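Local coordinates for hypothetical protein (Chromobacterium violaceum, PDB 2O3I), which is of unknown function, though its two S-Me-THD-like (DUF917) domains suggest kinship with S-methyl thiohydantoin desulfurase-like proteins, at residues Ser109-Phe114 and Thr225-Ala229. The protein carries 2 engineered substitutions. Numbering follows the deposited sequence.
Sequences SGALGF and TLSRA
Phe114 lays one face of its ring against the first turn of helix 225-237, packing on Leu226 and Ala229 with the hydroxyl of Thr225 at its edge. Leu226 CA sits over the face in a CH-pi contact, 3.9 Å from the centroid and 19° off the ring normal, displaced toward the rim. From there the leucine side chain runs past the ring in the opposite sense, bringing its CD1 to 3.6 Å from Phe114 CD1; with CG anti to the backbone N (chi1 -168°), Leu226 CB, CG and CD1 all lie close against ring atoms of Phe114. Near the ring plane, Thr225 OG1 comes within 3.4 Å of Phe114 CZ, while Ala229 CB comes obliquely to within 4.3 Å of Phe114 CE2, the atom next to CZ.

Beside the ring no direct hydrogen bond joins the segments; a water does the work. It donates to Ser109 OG and to the carbonyl O of Thr225, the latter at 2.7 Å from the water oxygen, and accepts from Arg228 NE, lying in the guanidinium plane at its edge. Thr225 O thus serves twice, since Ala229 N also bonds to it within the helix.

Further out, Asp132 OD1 is hydrogen-bonded to both Ser109 OG and Thr225 OG1, tying the loop before helix 111-124 to the start of helix 225-237. Arg228 makes a cation-pi contact with Phe20, and helix 10-19 supplies Ala17 to Phe114 and Leu13 to Leu226. The contact therefore joins the N-terminal and C-terminal S-Me-THD-like regions deep inside the chain. Its chemistry implies a division of labour: the ring forms the apolar contact surface between the two helices, the Asp132 carboxylate takes both buried hydroxyls, and the water adds a bond to that of Ser109 while also holding Thr225 O and Arg228 NE.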
ATOM      1  N   SER A 109      11.826 -21.904   5.457  1.00 24.92           N
ATOM      2  CA  SER A 109      11.475 -23.269   5.847  1.00 24.44           C
ATOM      3  C   SER A 109      10.281 -23.235   6.785  1.00 22.83           C
ATOM      4  O   SER A 109      10.316 -22.569   7.816  1.00 23.58           O
ATOM      5  CB  SER A 109      12.640 -23.956   6.562  1.00 23.81           C
ATOM      6  OG  SER A 109      13.616 -24.405   5.646  1.00 23.81           O
ATOM      7  N   GLY A 110       9.229 -23.962   6.429  1.00 22.22           N
ATOM      8  CA  GLY A 110       8.043 -23.999   7.262  1.00 20.48           C
ATOM      9  C   GLY A 110       6.968 -24.837   6.614  1.00 20.04           C
ATOM     10  O   GLY A 110       7.022 -25.100   5.416  1.00 22.31           O
ATOM     11  N   ALA A 111       5.981 -25.243   7.399  1.00 21.07           N
ATOM     12  CA  ALA A 111       4.894 -26.079   6.898  1.00 22.75           C
ATOM     13  C   ALA A 111       4.246 -25.609   5.599  1.00 23.53           C
ATOM     14  O   ALA A 111       3.987 -26.426   4.717  1.00 26.51           O
ATOM     15  CB  ALA A 111       3.827 -26.248   7.974  1.00 22.23           C
ATOM     16  N   LEU A 112       3.990 -24.311   5.474  1.00 24.18           N
ATOM     17  CA  LEU A 112       3.347 -23.761   4.276  1.00 25.09           C
ATOM     18  C   LEU A 112       4.278 -23.525   3.095  1.00 26.29           C
ATOM     19  O   LEU A 112       3.943 -23.841   1.947  1.00 24.44           O
ATOM     20  CB  LEU A 112       2.686 -22.426   4.592  1.00 27.81           C
ATOM     21  CG  LEU A 112       1.200 -22.350   4.904  1.00 33.65           C
ATOM     22  CD1 LEU A 112       0.843 -20.866   4.986  1.00 32.02           C
ATOM     23  CD2 LEU A 112       0.364 -23.053   3.819  1.00 32.24           C
ATOM     24  N   GLY A 113       5.429 -22.936   3.399  1.00 24.93           N
ATOM     25  CA  GLY A 113       6.422 -22.603   2.399  1.00 25.00           C
ATOM     26  C   GLY A 113       6.687 -23.584   1.282  1.00 24.63           C
ATOM     27  O   GLY A 113       6.491 -23.259   0.108  1.00 24.79           O
ATOM     28  N   PHE A 114       7.141 -24.780   1.634  1.00 24.42           N
ATOM     29  CA  PHE A 114       7.444 -25.766   0.620  1.00 25.72           C
ATOM     30  C   PHE A 114       6.174 -26.263  -0.072  1.00 26.03           C
ATOM     31  O   PHE A 114       6.166 -26.461  -1.285  1.00 27.01           O
ATOM     32  CB  PHE A 114       8.244 -26.924   1.240  1.00 27.40           C
ATOM     33  CG  PHE A 114       9.617 -26.524   1.728  1.00 24.72           C
ATOM     34  CD1 PHE A 114      10.561 -26.003   0.848  1.00 27.14           C
ATOM     35  CD2 PHE A 114       9.965 -26.662   3.069  1.00 28.47           C
ATOM     36  CE1 PHE A 114      11.840 -25.620   1.298  1.00 26.57           C
ATOM     37  CE2 PHE A 114      11.238 -26.285   3.533  1.00 28.24           C
ATOM     38  CZ  PHE A 114      12.174 -25.763   2.644  1.00 28.50           C
ATOM     39  N   THR A 225      17.268 -27.668   1.858  1.00 21.74           N
ATOM     40  CA  THR A 225      16.317 -27.482   2.948  1.00 22.13           C
ATOM     41  C   THR A 225      14.998 -28.209   2.740  1.00 21.89           C
ATOM     42  O   THR A 225      14.351 -28.622   3.704  1.00 22.71           O
ATOM     43  CB  THR A 225      16.028 -25.995   3.158  1.00 22.82           C
ATOM     44  OG1 THR A 225      15.474 -25.441   1.955  1.00 22.73           O
ATOM     45  CG2 THR A 225      17.315 -25.259   3.519  1.00 19.03           C
ATOM     46  N   LEU A 226      14.588 -28.371   1.488  1.00 22.17           N
ATOM     47  CA  LEU A 226      13.342 -29.068   1.229  1.00 23.76           C
ATOM     48  C   LEU A 226      13.546 -30.566   1.476  1.00 25.17           C
ATOM     49  O   LEU A 226      12.754 -31.194   2.185  1.00 26.76           O
ATOM     50  CB  LEU A 226      12.860 -28.807  -0.204  1.00 23.87           C
ATOM     51  CG  LEU A 226      11.420 -29.236  -0.519  1.00 25.17           C
ATOM     52  CD1 LEU A 226      10.907 -28.452  -1.706  1.00 25.80           C
ATOM     53  CD2 LEU A 226      11.348 -30.739  -0.775  1.00 25.33           C
ATOM     54  N   SER A 227      14.608 -31.135   0.914  1.00 22.53           N
ATOM     55  CA  SER A 227      14.866 -32.559   1.095  1.00 24.78           C
ATOM     56  C   SER A 227      15.112 -32.972   2.557  1.00 24.78           C
ATOM     57  O   SER A 227      14.633 -34.020   3.003  1.00 22.26           O
ATOM     58  CB  SER A 227      16.028 -33.008   0.201  1.00 23.84           C
ATOM     59  OG  SER A 227      17.123 -32.121   0.280  1.00 27.02           O
ATOM     60  N   ARG A 228      15.844 -32.160   3.314  1.00 25.02           N
ATOM     61  CA  ARG A 228      16.075 -32.515   4.706  1.00 25.82           C
ATOM     62  C   ARG A 228      14.748 -32.426   5.477  1.00 23.01           C
ATOM     63  O   ARG A 228      14.518 -33.172   6.422  1.00 23.45           O
ATOM     64  CB  ARG A 228      17.127 -31.602   5.344  1.00 26.86           C
ATOM     65  CG  ARG A 228      16.666 -30.196   5.539  1.00 29.07           C
ATOM     66  CD  ARG A 228      17.450 -29.488   6.628  1.00 30.45           C
ATOM     67  NE  ARG A 228      16.718 -28.290   7.010  1.00 32.72           N
ATOM     68  CZ  ARG A 228      17.256 -27.217   7.570  1.00 31.83           C
ATOM     69  NH1 ARG A 228      18.553 -27.181   7.829  1.00 32.55           N
ATOM     70  NH2 ARG A 228      16.490 -26.170   7.840  1.00 32.08           N
ATOM     71  N   ALA A 229      13.873 -31.515   5.071  1.00 22.25           N
ATOM     72  CA  ALA A 229      12.576 -31.393   5.730  1.00 21.82           C
ATOM     73  C   ALA A 229      11.781 -32.671   5.479  1.00 21.85           C
ATOM     74  O   ALA A 229      11.087 -33.162   6.370  1.00 21.28           O
ATOM     75  CB  ALA A 229      11.811 -30.192   5.190  1.00 19.76           C
TER
HETATM   76  O   HOH W   1      13.788 -27.443   6.016  1.00 18.52           O